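Local coordinates for protein N-(5'-phosphoribosyl)anthranilate isomerase (Pyrococcus furiosus, PDB 4AAJ) that catalyses the isomerisation of N-(5-phospho-beta-D-ribosyl)anthranilate to 1-(2-carboxyphenylamino)-1-deoxy-D-ribulose 5-phosphate, the third of five steps from chorismate to L-tryptophan, at residues K29-L34 and R62-N67; D42-V47 and I70-V75; I177-L182 and G198-S203; M21-C26 and R221-V226. One frame throughout, in Å; residues are numbered along the deposited sequence.

Interaction 1. Residues K29-L34 and R62-N67; sequences KSLEEL and REIIEN. With SO4 (sulfate ion), chain D.
Leu31 and Leu34 of helix 31-38 lie against Ile64 of helix 58-67, where two neighbouring helices on the outside of the (beta/alpha)8 barrel meet. The tight part faces inward, toward the strands. There the end of Ile64 reaches to the start of helix 31-38, its CD1 lying 3.8 Å from Ser30 N, while Leu34 sends CD2 to within 3.4 Å of Ile64 O. CG of Leu34 stands anti to its own N (chi1 174°), which extends the branch toward the second helix. Behind Ile64 lies Val72 of the next strand.

Outward, Leu31 still packs closely, its CD2 3.3 Å from Glu63 O, but its surroundings turn polar and partly open to solvent. Its side chain crosses Glu63 at about a right angle, CD1 passing 3.7 Å from Glu63 OE1; that carboxylate has its salt-bridge partner in Lys60. A sulfate, most likely picked up from the crystallisation medium, sits at the N-terminus of helix 31-38. It takes the N-H of Leu31, and Glu32 N donates to sulfate O3 at 2.7 Å, with Lys60 as a further donor.

Ser30 is the N-cap: its OG accepts from Glu33 N at 3.1 Å. The buried Glu33 side chain folds back to its own helix start; OE2 receives Lys211 N, and Lys29 N gives its hydrogen to Glu33 OE1 at 2.8 Å, on the syn side but 33° out of the carboxylate plane.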
loop_
_atom_site.group_PDB
_atom_site.type_symbol
_atom_site.label_atom_id
_atom_site.label_comp_id
_atom_site.label_asym_id
_atom_site.label_seq_id
_atom_site.Cartn_x
_atom_site.Cartn_y
_atom_site.Cartn_z
ATOM N N LYS A 29 12.876 -3.966 -4.758
ATOM C CA LYS A 29 13.257 -4.629 -5.994
ATOM C C LYS A 29 14.278 -5.754 -5.818
ATOM O O LYS A 29 14.591 -6.457 -6.779
ATOM C CB LYS A 29 13.792 -3.613 -7.004
ATOM C CG LYS A 29 12.800 -2.517 -7.369
ATOM C CD LYS A 29 13.355 -1.589 -8.442
ATOM C CE LYS A 29 13.288 -2.243 -9.813
ATOM N NZ LYS A 29 13.498 -1.235 -10.888
ATOM N N SER A 30 14.772 -5.938 -4.599
ATOM C CA SER A 30 15.812 -6.940 -4.355
ATOM C C SER A 30 15.659 -7.584 -2.991
ATOM O O SER A 30 15.088 -6.993 -2.066
ATOM C CB SER A 30 17.191 -6.278 -4.432
ATOM O OG SER A 30 17.289 -5.236 -3.478
ATOM N N LEU A 31 16.206 -8.790 -2.866
ATOM C CA LEU A 31 16.373 -9.429 -1.560
ATOM C C LEU A 31 17.174 -8.561 -0.582
ATOM O O LEU A 31 16.921 -8.583 0.622
ATOM C CB LEU A 31 16.992 -10.828 -1.711
ATOM C CG LEU A 31 16.146 -11.854 -2.480
ATOM C CD1 LEU A 31 16.997 -13.008 -3.006
ATOM C CD2 LEU A 31 15.006 -12.379 -1.624
ATOM N N GLU A 32 18.120 -7.778 -1.103
ATOM C CA GLU A 32 18.887 -6.841 -0.279
ATOM C C GLU A 32 17.980 -5.790 0.372
ATOM O O GLU A 32 18.071 -5.529 1.574
ATOM C CB GLU A 32 19.998 -6.174 -1.112
ATOM C CG GLU A 32 21.008 -5.368 -0.308
ATOM C CD GLU A 32 21.966 -6.225 0.518
ATOM O OE1 GLU A 32 21.819 -7.470 0.548
ATOM O OE2 GLU A 32 22.878 -5.642 1.146
ATOM N N GLU A 33 17.085 -5.213 -0.426
ATOM C CA GLU A 33 16.118 -4.242 0.080
ATOM C C GLU A 33 15.117 -4.893 1.040
ATOM O O GLU A 33 14.680 -4.269 1.989
ATOM C CB GLU A 33 15.391 -3.566 -1.081
ATOM C CG GLU A 33 16.153 -2.388 -1.673
ATOM C CD GLU A 33 15.427 -1.759 -2.846
ATOM O OE1 GLU A 33 15.012 -2.502 -3.754
ATOM O OE2 GLU A 33 15.279 -0.518 -2.869
ATOM N N LEU A 34 14.782 -6.156 0.785
ATOM C CA LEU A 34 13.928 -6.917 1.701
ATOM C C LEU A 34 14.543 -6.965 3.103
ATOM O O LEU A 34 13.875 -6.680 4.087
ATOM C CB LEU A 34 13.655 -8.326 1.157
ATOM C CG LEU A 34 12.890 -9.301 2.071
ATOM C CD1 LEU A 34 11.471 -8.800 2.352
ATOM C CD2 LEU A 34 12.845 -10.690 1.466
ATOM N N ARG A 62 8.782 -13.668 -6.735
ATOM C CA ARG A 62 8.773 -14.993 -6.102
ATOM C C ARG A 62 9.858 -15.118 -5.037
ATOM O O ARG A 62 9.585 -15.590 -3.912
ATOM C CB ARG A 62 8.992 -16.051 -7.176
ATOM C CG ARG A 62 8.287 -17.377 -6.985
ATOM C CD ARG A 62 7.831 -17.924 -8.340
ATOM N NE ARG A 62 8.862 -17.888 -9.389
ATOM C CZ ARG A 62 8.624 -17.751 -10.698
ATOM N NH1 ARG A 62 7.386 -17.614 -11.160
ATOM N NH2 ARG A 62 9.638 -17.739 -11.558
ATOM N N GLU A 63 11.077 -14.700 -5.381
ATOM C CA GLU A 63 12.214 -14.721 -4.440
ATOM C C GLU A 63 11.989 -13.864 -3.203
ATOM O O GLU A 63 12.337 -14.260 -2.087
ATOM C CB GLU A 63 13.477 -14.224 -5.115
ATOM C CG GLU A 63 14.003 -15.151 -6.183
ATOM C CD GLU A 63 15.184 -14.570 -6.934
ATOM O OE1 GLU A 63 15.774 -13.562 -6.480
ATOM O OE2 GLU A 63 15.528 -15.143 -7.984
ATOM N N ILE A 64 11.428 -12.676 -3.402
ATOM C CA ILE A 64 11.212 -11.755 -2.284
ATOM C C ILE A 64 10.128 -12.328 -1.374
ATOM O O ILE A 64 10.304 -12.345 -0.140
ATOM C CB ILE A 64 10.886 -10.330 -2.772
ATOM C CG1 ILE A 64 12.176 -9.633 -3.229
ATOM C CG2 ILE A 64 10.263 -9.486 -1.670
ATOM C CD1 ILE A 64 11.956 -8.520 -4.236
ATOM N N ILE A 65 9.043 -12.807 -1.979
ATOM C CA ILE A 65 7.909 -13.398 -1.239
ATOM C C ILE A 65 8.339 -14.629 -0.426
ATOM O O ILE A 65 8.013 -14.742 0.762
ATOM C CB ILE A 65 6.736 -13.736 -2.184
ATOM C CG1 ILE A 65 6.138 -12.424 -2.741
ATOM C CG2 ILE A 65 5.688 -14.606 -1.489
ATOM C CD1 ILE A 65 5.147 -12.614 -3.876
ATOM N N GLU A 66 9.065 -15.543 -1.064
ATOM C CA GLU A 66 9.440 -16.787 -0.394
ATOM C C GLU A 66 10.438 -16.596 0.753
ATOM O O GLU A 66 10.545 -17.477 1.622
ATOM C CB GLU A 66 9.974 -17.809 -1.403
ATOM C CG GLU A 66 11.389 -17.508 -1.870
ATOM C CD GLU A 66 11.860 -18.397 -3.001
ATOM O OE1 GLU A 66 11.190 -19.414 -3.294
ATOM O OE2 GLU A 66 12.923 -18.063 -3.586
ATOM N N ASN A 67 11.174 -15.486 0.750
ATOM C CA ASN A 67 12.226 -15.251 1.744
ATOM C C ASN A 67 11.854 -14.264 2.849
ATOM O O ASN A 67 12.641 -14.008 3.767
ATOM C CB ASN A 67 13.497 -14.784 1.041
ATOM C CG ASN A 67 14.174 -15.906 0.295
ATOM O OD1 ASN A 67 14.263 -15.904 -0.942
ATOM N ND2 ASN A 67 14.627 -16.898 1.040
HETATM S S SO4 D . 19.426 -9.324 -4.635
HETATM O O1 SO4 D . 18.096 -9.897 -4.959
HETATM O O2 SO4 D . 20.357 -10.440 -4.366
HETATM O O3 SO4 D . 19.388 -8.459 -3.441
HETATM O O4 SO4 D . 19.888 -8.530 -5.798
#

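Interaction 2. Residues D42-V47 and I70-V75; sequences DATGVV and IPVFLV
Thr44 grips the neighbouring strand through both of its backbone polar atoms: its N donates to Pro71 O, and its O receives Phe73 N at 2.8 Å in an almost straight bond (178° at the hydrogen). Val46 repeats the pattern two residues on, N to Phe73 O and O from Val75 N, each at 2.8 Å. Beside these bonds, and also within the sheet, Gly45 CA makes a CA-H...O contact of 3.2 Å with Phe73 O. Alternate residues turn to opposite faces. On one face the methyl CG2 of Thr44 runs beside Val72, 3.6 Å from Val72 CG2, and both branches of Val46 meet Val72 CG1. On the other, the face of Phe73 and Val75, Gly45 has no side chain, and Val75 CG2 comes near its CA.

This ladder is the parallel pairing of strands 43-47 and 72-76 in the TIM barrel, the two sheet members of one beta-alpha-beta unit; the short segments are twisted by 28°. Helix 58-67 makes the connection and covers the Val46 and Val72 face with Ile64. Phe73 belongs to the inner face. Its chi1 of -79° sets CG beside its own N, which brings the ring edge-on to Thr44 O, in the ring plane and 3.6 Å from CD1, with Ala43 CB 4.1 Å from CE1.

Farther out, the Phe73 ring meets Tyr95 of the following strand and touches Lys24 and Gln97. On the other flank, strand 22-25 fixes Thr44: the hydroxyl OG1, anti to the backbone N, is bonded to Ile25 O, leaving CG2 turned to Val72.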
loop_
_atom_site.group_PDB
_atom_site.type_symbol
_atom_site.label_atom_id
_atom_site.label_comp_id
_atom_site.label_asym_id
_atom_site.label_seq_id
_atom_site.Cartn_x
_atom_site.Cartn_y
_atom_site.Cartn_z
ATOM N N ASP A 42 6.384 -3.284 9.087
ATOM C CA ASP A 42 5.344 -4.284 9.303
ATOM C C ASP A 42 5.004 -5.047 8.018
ATOM O O ASP A 42 4.536 -6.183 8.050
ATOM C CB ASP A 42 4.084 -3.619 9.865
ATOM C CG ASP A 42 4.327 -2.940 11.212
ATOM O OD1 ASP A 42 4.729 -3.643 12.162
ATOM O OD2 ASP A 42 4.134 -1.708 11.307
ATOM N N ALA A 43 5.217 -4.397 6.882
ATOM C CA ALA A 43 4.923 -5.017 5.593
ATOM C C ALA A 43 5.749 -4.358 4.504
ATOM O O ALA A 43 6.292 -3.268 4.689
ATOM C CB ALA A 43 3.428 -4.932 5.267
ATOM N N THR A 44 5.827 -5.023 3.355
ATOM C CA THR A 44 6.501 -4.442 2.196
ATOM C C THR A 44 5.663 -4.776 0.955
ATOM O O THR A 44 4.574 -5.359 1.065
ATOM C CB THR A 44 7.980 -4.924 2.087
ATOM O OG1 THR A 44 8.674 -4.170 1.082
ATOM C CG2 THR A 44 8.076 -6.413 1.760
ATOM N N GLY A 45 6.159 -4.397 -0.224
ATOM C CA GLY A 45 5.413 -4.621 -1.448
ATOM C C GLY A 45 6.356 -4.705 -2.627
ATOM O O GLY A 45 7.441 -4.092 -2.610
ATOM N N VAL A 46 5.967 -5.521 -3.599
ATOM C CA VAL A 46 6.702 -5.641 -4.864
ATOM C C VAL A 46 5.751 -5.278 -5.996
ATOM O O VAL A 46 4.604 -5.726 -6.009
ATOM C CB VAL A 46 7.324 -7.038 -5.081
ATOM C CG1 VAL A 46 8.468 -7.285 -4.092
ATOM C CG2 VAL A 46 6.296 -8.166 -5.030
ATOM N N VAL A 47 6.231 -4.458 -6.926
ATOM C CA VAL A 47 5.403 -3.986 -8.041
ATOM C C VAL A 47 5.623 -4.910 -9.245
ATOM O O VAL A 47 6.763 -5.155 -9.653
ATOM C CB VAL A 47 5.736 -2.515 -8.424
ATOM C CG1 VAL A 47 4.943 -2.061 -9.659
ATOM C CG2 VAL A 47 5.510 -1.575 -7.242
ATOM N N ILE A 70 8.012 -10.833 6.701
ATOM C CA ILE A 70 6.859 -9.920 6.837
ATOM C C ILE A 70 5.948 -10.041 5.604
ATOM O O ILE A 70 6.385 -10.499 4.559
ATOM C CB ILE A 70 7.301 -8.442 7.071
ATOM C CG1 ILE A 70 8.111 -7.887 5.878
ATOM C CG2 ILE A 70 8.040 -8.297 8.410
ATOM C CD1 ILE A 70 8.467 -6.404 5.997
ATOM N N PRO A 71 4.660 -9.672 5.727
ATOM C CA PRO A 71 3.788 -9.714 4.551
ATOM C C PRO A 71 4.379 -8.923 3.385
ATOM O O PRO A 71 4.824 -7.785 3.559
ATOM C CB PRO A 71 2.511 -9.041 5.054
ATOM C CG PRO A 71 2.477 -9.432 6.506
ATOM C CD PRO A 71 3.906 -9.345 6.958
ATOM N N VAL A 72 4.380 -9.552 2.215
ATOM C CA VAL A 72 4.791 -8.882 0.986
ATOM C C VAL A 72 3.567 -8.744 0.082
ATOM O O VAL A 72 2.982 -9.732 -0.369
ATOM C CB VAL A 72 5.898 -9.681 0.263
ATOM C CG1 VAL A 72 6.289 -9.009 -1.064
ATOM C CG2 VAL A 72 7.117 -9.796 1.154
ATOM N N PHE A 73 3.169 -7.504 -0.164
ATOM C CA PHE A 73 2.044 -7.247 -1.045
ATOM C C PHE A 73 2.499 -7.330 -2.506
ATOM O O PHE A 73 3.488 -6.721 -2.872
ATOM C CB PHE A 73 1.448 -5.875 -0.734
ATOM C CG PHE A 73 0.551 -5.883 0.486
ATOM C CD1 PHE A 73 1.096 -5.809 1.770
ATOM C CD2 PHE A 73 -0.825 -6.005 0.339
ATOM C CE1 PHE A 73 0.263 -5.857 2.901
ATOM C CE2 PHE A 73 -1.666 -6.041 1.455
ATOM C CZ PHE A 73 -1.113 -5.972 2.735
ATOM N N LEU A 74 1.770 -8.095 -3.306
ATOM C CA LEU A 74 1.938 -8.056 -4.769
ATOM C C LEU A 74 1.132 -6.855 -5.273
ATOM O O LEU A 74 -0.097 -6.859 -5.211
ATOM C CB LEU A 74 1.428 -9.356 -5.369
ATOM C CG LEU A 74 1.708 -9.633 -6.849
ATOM C CD1 LEU A 74 3.200 -9.903 -7.004
ATOM C CD2 LEU A 74 0.864 -10.815 -7.315
ATOM N N VAL A 75 1.835 -5.817 -5.734
ATOM C CA VAL A 75 1.227 -4.510 -6.031
ATOM C C VAL A 75 1.133 -4.390 -7.539
ATOM O O VAL A 75 2.132 -4.579 -8.222
ATOM C CB VAL A 75 2.109 -3.359 -5.515
ATOM C CG1 VAL A 75 1.475 -1.998 -5.782
ATOM C CG2 VAL A 75 2.411 -3.522 -4.019
#

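Interaction 3. Residues I177-L182 and G198-S203; sequences IVAGGL and GVDVSS. With SO4 (sulfate ion), chain B.
The phosphate-binding end of a TIM barrel is the setting here: Ile177 and Val178 pair with Gly198 and Val199 on the last two parallel strands, and the loops beyond them hold a sulfate. Val178 N donates to Gly198 O at 3.0 Å, and Val178 O takes the N-H of Asp200. Gly198 lets Ile177 fold down on it, with CD1 in tight contact 3.5 Å from Gly198 CA.

On that same inward face Ala179 CB packs 3.5 Å from Asp200 OD2, while the other oxygen, OD1, forms a salt bridge with Lys24. Helix 187-194 connects the two strands as a beta-alpha-beta unit, and Leu182 and Val199 pack together on the outer side, against Phe219 of helix 213-225.

The sulfate sits among backbone amides: Gly181 N to O4 at 2.8 Å, Ser202 N to O3, and Ser203 N to O2, all nearly straight. Its position is consistent with that of the substrate phosphate in this family. One water next to the sulfate ties the Gly180-Leu182 loop to strand 198-201, accepting from Gly180 N and Leu182 N and donating to Asp200 O at 2.7 Å and to sulfate O3.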
loop_
_atom_site.group_PDB
_atom_site.type_symbol
_atom_site.label_atom_id
_atom_site.label_comp_id
_atom_site.label_asym_id
_atom_site.label_seq_id
_atom_site.Cartn_x
_atom_site.Cartn_y
_atom_site.Cartn_z
ATOM N N ILE A 177 -4.805 2.860 5.305
ATOM C CA ILE A 177 -3.380 3.143 5.199
ATOM C C ILE A 177 -3.284 4.339 4.275
ATOM O O ILE A 177 -3.926 4.349 3.235
ATOM C CB ILE A 177 -2.620 1.941 4.563
ATOM C CG1 ILE A 177 -2.928 0.641 5.313
ATOM C CG2 ILE A 177 -1.129 2.208 4.466
ATOM C CD1 ILE A 177 -2.499 0.621 6.757
ATOM N N VAL A 178 -2.532 5.359 4.666
ATOM C CA VAL A 178 -2.427 6.557 3.837
ATOM C C VAL A 178 -1.049 6.592 3.145
ATOM O O VAL A 178 -0.048 6.187 3.722
ATOM C CB VAL A 178 -2.757 7.821 4.666
ATOM C CG1 VAL A 178 -1.677 8.093 5.714
ATOM C CG2 VAL A 178 -2.992 9.032 3.767
ATOM N N ALA A 179 -1.013 7.015 1.889
ATOM C CA ALA A 179 0.248 7.065 1.147
ATOM C C ALA A 179 0.283 8.267 0.224
ATOM O O ALA A 179 -0.764 8.791 -0.165
ATOM C CB ALA A 179 0.448 5.792 0.342
ATOM N N GLY A 180 1.493 8.677 -0.140
ATOM C CA GLY A 180 1.680 9.725 -1.128
ATOM C C GLY A 180 2.566 10.813 -0.576
ATOM O O GLY A 180 2.141 11.619 0.265
ATOM N N GLY A 181 3.818 10.799 -1.024
ATOM C CA GLY A 181 4.767 11.851 -0.706
ATOM C C GLY A 181 5.198 11.912 0.742
ATOM O O GLY A 181 5.676 12.951 1.194
ATOM N N LEU A 182 5.037 10.811 1.477
ATOM C CA LEU A 182 5.440 10.790 2.881
ATOM C C LEU A 182 6.956 10.663 3.014
ATOM O O LEU A 182 7.610 10.027 2.197
ATOM C CB LEU A 182 4.753 9.661 3.660
ATOM C CG LEU A 182 3.219 9.589 3.677
ATOM C CD1 LEU A 182 2.757 8.407 4.511
ATOM C CD2 LEU A 182 2.591 10.873 4.188
ATOM N N GLY A 198 -2.518 3.021 9.380
ATOM C CA GLY A 198 -1.112 2.893 8.999
ATOM C C GLY A 198 -0.664 3.863 7.924
ATOM O O GLY A 198 -1.456 4.656 7.405
ATOM N N VAL A 199 0.623 3.815 7.614
ATOM C CA VAL A 199 1.200 4.652 6.567
ATOM C C VAL A 199 1.994 3.787 5.601
ATOM O O VAL A 199 2.473 2.713 5.971
ATOM C CB VAL A 199 2.118 5.775 7.113
ATOM C CG1 VAL A 199 1.297 6.858 7.803
ATOM C CG2 VAL A 199 3.196 5.224 8.044
ATOM N N ASP A 200 2.128 4.274 4.375
ATOM C CA ASP A 200 2.830 3.581 3.316
ATOM C C ASP A 200 3.779 4.567 2.653
ATOM O O ASP A 200 3.389 5.687 2.331
ATOM C CB ASP A 200 1.798 3.056 2.316
ATOM C CG ASP A 200 2.413 2.314 1.157
ATOM O OD1 ASP A 200 2.824 1.163 1.343
ATOM O OD2 ASP A 200 2.452 2.879 0.045
ATOM N N VAL A 201 5.025 4.152 2.445
ATOM C CA VAL A 201 6.025 5.018 1.810
ATOM C C VAL A 201 6.900 4.229 0.831
ATOM O O VAL A 201 7.143 3.034 1.034
ATOM C CB VAL A 201 6.893 5.731 2.882
ATOM C CG1 VAL A 201 7.563 4.728 3.803
ATOM C CG2 VAL A 201 7.929 6.653 2.246
ATOM N N SER A 202 7.343 4.896 -0.239
ATOM C CA SER A 202 8.276 4.305 -1.189
ATOM C C SER A 202 9.474 5.241 -1.427
ATOM O O SER A 202 10.548 5.015 -0.868
ATOM C CB SER A 202 7.578 3.943 -2.505
ATOM O OG SER A 202 8.437 3.204 -3.357
ATOM N N SER A 203 9.274 6.281 -2.245
ATOM C CA SER A 203 10.324 7.249 -2.605
ATOM C C SER A 203 10.909 8.007 -1.424
ATOM O O SER A 203 12.099 8.347 -1.424
ATOM C CB SER A 203 9.790 8.266 -3.617
ATOM O OG SER A 203 9.425 7.616 -4.817
HETATM S S SO4 B . 5.589 7.493 -2.360
HETATM O O1 SO4 B . 4.504 6.520 -2.593
HETATM O O2 SO4 B . 6.694 7.157 -3.283
HETATM O O3 SO4 B . 6.078 7.426 -0.972
HETATM O O4 SO4 B . 5.070 8.855 -2.616
HETATM O O HOH W 1 4.070 7.879 0.923
#

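Interaction 4. Residues M21-C26 and R221-V226; sequences MFVKIC and RRAKNV
Strand 22-25 meets the last turns of helix 213-225 near the strand's N-terminal end, the CA atoms of Met21 and Lys224 coming within 5.7 Å. Lys224 makes the polar link. Its chain bends at chi2 (-77°), then runs straight back toward the strand, and NZ donates to Met21 O at 2.9 Å. The ammonium approaches 30° out of the carbonyl plane, at a C=O...N angle of 150°. On the way, CE passes 4.0 Å from Val23 CG2, crossing that side chain obliquely, so the apolar part of the lysine is used as well as its charge.

Beside it lies a small apolar patch. Ala223 turns its CB toward the strand and meets Val23 CG2, also at 4.0 Å. Met21 comes over the end of the helix: with CG anti to the backbone N, the side chain sets CG 3.6 Å from Ala223 O before curling away at its next two torsions and touching Ile191 of helix 187-194. Val23 reaches back to Val199 of the neighbouring strand.

This is where the first strand and the final helix of the (beta/alpha)8 barrel come together, bringing the two ends of the modelled chain close to each other. The same Lys224 ammonium forms a salt bridge with Asp42, whose OD2 also accepts from Val23 N. A carbonyl oxygen and a carboxylate therefore share one cation; this should favour the charged form of the lysine and links the C-terminal helix to the start of two adjacent strands.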
loop_
_atom_site.group_PDB
_atom_site.type_symbol
_atom_site.label_atom_id
_atom_site.label_comp_id
_atom_site.label_asym_id
_atom_site.label_seq_id
_atom_site.Cartn_x
_atom_site.Cartn_y
_atom_site.Cartn_z
ATOM N N MET A 21 0.565 1.610 14.961
ATOM C CA MET A 21 0.763 2.273 13.677
ATOM C C MET A 21 1.425 1.330 12.682
ATOM O O MET A 21 2.631 1.085 12.747
ATOM C CB MET A 21 1.601 3.551 13.847
ATOM C CG MET A 21 1.928 4.301 12.556
ATOM S SD MET A 21 0.493 4.851 11.600
ATOM C CE MET A 21 -0.400 5.831 12.808
ATOM N N PHE A 22 0.628 0.803 11.758
ATOM C CA PHE A 22 1.140 -0.091 10.725
ATOM C C PHE A 22 1.989 0.705 9.735
ATOM O O PHE A 22 1.550 1.732 9.231
ATOM C CB PHE A 22 -0.028 -0.768 10.017
ATOM C CG PHE A 22 0.363 -1.950 9.187
ATOM C CD1 PHE A 22 0.446 -3.214 9.759
ATOM C CD2 PHE A 22 0.631 -1.808 7.827
ATOM C CE1 PHE A 22 0.797 -4.314 9.001
ATOM C CE2 PHE A 22 0.978 -2.909 7.064
ATOM C CZ PHE A 22 1.065 -4.160 7.647
ATOM N N VAL A 23 3.216 0.251 9.481
ATOM C CA VAL A 23 4.100 0.927 8.546
ATOM C C VAL A 23 4.457 -0.046 7.422
ATOM O O VAL A 23 5.001 -1.127 7.676
ATOM C CB VAL A 23 5.395 1.443 9.220
ATOM C CG1 VAL A 23 6.285 2.166 8.220
ATOM C CG2 VAL A 23 5.068 2.364 10.379
ATOM N N LYS A 24 4.141 0.342 6.188
ATOM C CA LYS A 24 4.465 -0.478 5.029
ATOM C C LYS A 24 5.510 0.261 4.191
ATOM O O LYS A 24 5.335 1.433 3.867
ATOM C CB LYS A 24 3.214 -0.757 4.199
ATOM C CG LYS A 24 3.468 -1.549 2.919
ATOM C CD LYS A 24 2.164 -1.964 2.264
ATOM C CE LYS A 24 2.382 -2.403 0.819
ATOM N NZ LYS A 24 2.475 -1.227 -0.090
ATOM N N ILE A 25 6.597 -0.417 3.848
ATOM C CA ILE A 25 7.595 0.172 2.952
ATOM C C ILE A 25 7.422 -0.477 1.588
ATOM O O ILE A 25 7.675 -1.663 1.434
ATOM C CB ILE A 25 9.046 -0.066 3.433
ATOM C CG1 ILE A 25 9.225 0.314 4.909
ATOM C CG2 ILE A 25 10.028 0.647 2.502
ATOM C CD1 ILE A 25 8.895 1.740 5.268
ATOM N N CYS A 26 6.987 0.305 0.605
ATOM C CA CYS A 26 6.541 -0.241 -0.676
ATOM C C CYS A 26 7.606 -0.152 -1.768
ATOM O O CYS A 26 8.507 0.682 -1.701
ATOM C CB CYS A 26 5.274 0.487 -1.153
ATOM S SG CYS A 26 4.395 -0.476 -2.402
ATOM N N ARG A 221 10.610 4.672 12.881
ATOM C CA ARG A 221 10.716 5.124 14.273
ATOM C C ARG A 221 9.809 6.323 14.550
ATOM O O ARG A 221 9.023 6.301 15.500
ATOM C CB ARG A 221 12.173 5.455 14.626
ATOM C CG ARG A 221 12.439 5.636 16.116
ATOM C CD ARG A 221 13.867 6.104 16.392
ATOM N NE ARG A 221 14.106 7.474 15.930
ATOM C CZ ARG A 221 14.964 7.815 14.970
ATOM N NH1 ARG A 221 15.698 6.892 14.364
ATOM N NH2 ARG A 221 15.099 9.090 14.621
ATOM N N ARG A 222 9.920 7.354 13.711
ATOM C CA ARG A 222 9.116 8.570 13.842
ATOM C C ARG A 222 7.619 8.288 13.722
ATOM O O ARG A 222 6.814 8.830 14.492
ATOM C CB ARG A 222 9.532 9.616 12.801
ATOM C CG ARG A 222 10.893 10.246 13.045
ATOM C CD ARG A 222 11.110 11.441 12.135
ATOM N NE ARG A 222 12.444 12.014 12.295
ATOM C CZ ARG A 222 12.800 13.231 11.887
ATOM N NH1 ARG A 222 11.923 14.027 11.287
ATOM N NH2 ARG A 222 14.042 13.655 12.082
ATOM N N ALA A 223 7.253 7.443 12.756
ATOM C CA ALA A 223 5.856 7.075 12.541
ATOM C C ALA A 223 5.301 6.316 13.740
ATOM O O ALA A 223 4.194 6.591 14.196
ATOM C CB ALA A 223 5.706 6.253 11.267
ATOM N N LYS A 224 6.088 5.375 14.253
ATOM C CA LYS A 224 5.706 4.572 15.417
ATOM C C LYS A 224 5.553 5.402 16.701
ATOM O O LYS A 224 4.848 4.987 17.620
ATOM C CB LYS A 224 6.727 3.455 15.653
ATOM C CG LYS A 224 6.830 2.424 14.536
ATOM C CD LYS A 224 5.677 1.444 14.558
ATOM C CE LYS A 224 5.967 0.254 13.660
ATOM N NZ LYS A 224 4.773 -0.619 13.597
ATOM N N ASN A 225 6.207 6.565 16.744
ATOM C CA ASN A 225 6.222 7.436 17.926
ATOM C C ASN A 225 4.993 8.325 18.125
ATOM O O ASN A 225 4.704 8.745 19.248
ATOM C CB ASN A 225 7.481 8.308 17.928
ATOM C CG ASN A 225 8.696 7.584 18.476
ATOM O OD1 ASN A 225 8.576 6.559 19.154
ATOM N ND2 ASN A 225 9.876 8.118 18.190
ATOM N N VAL A 226 4.279 8.619 17.042
ATOM C CA VAL A 226 3.105 9.488 17.108
ATOM C C VAL A 226 1.866 8.703 17.527
ATOM O O VAL A 226 1.862 8.038 18.561
ATOM C CB VAL A 226 2.836 10.186 15.762
ATOM C CG1 VAL A 226 1.813 11.296 15.938
ATOM C CG2 VAL A 226 4.127 10.747 15.192
#

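In the fold
The four contacts sample one closed eight-stranded parallel barrel. Interaction 4 spans nearly the whole chain, from first strand to last helix, and the other three are nested inside it; interactions 1 and 2 interleave in sequence, and interaction 3 follows both. Interactions 2 and 3 belong to the same sheet, with centres 13 Å apart, and strand 22-25 of interaction 4 lies between strands 43-47 and 198-201, completing the ring. Interactions 1 and 2, with centres 10 Å apart, touch where Ile64 packs on Val46. Interaction 4 joins interaction 2 through Lys224 and Asp42, and interaction 3 through backbone pairing. Ring closure thus unites N- and C-terminal elements in this monomeric enzyme of a hyperthermophile.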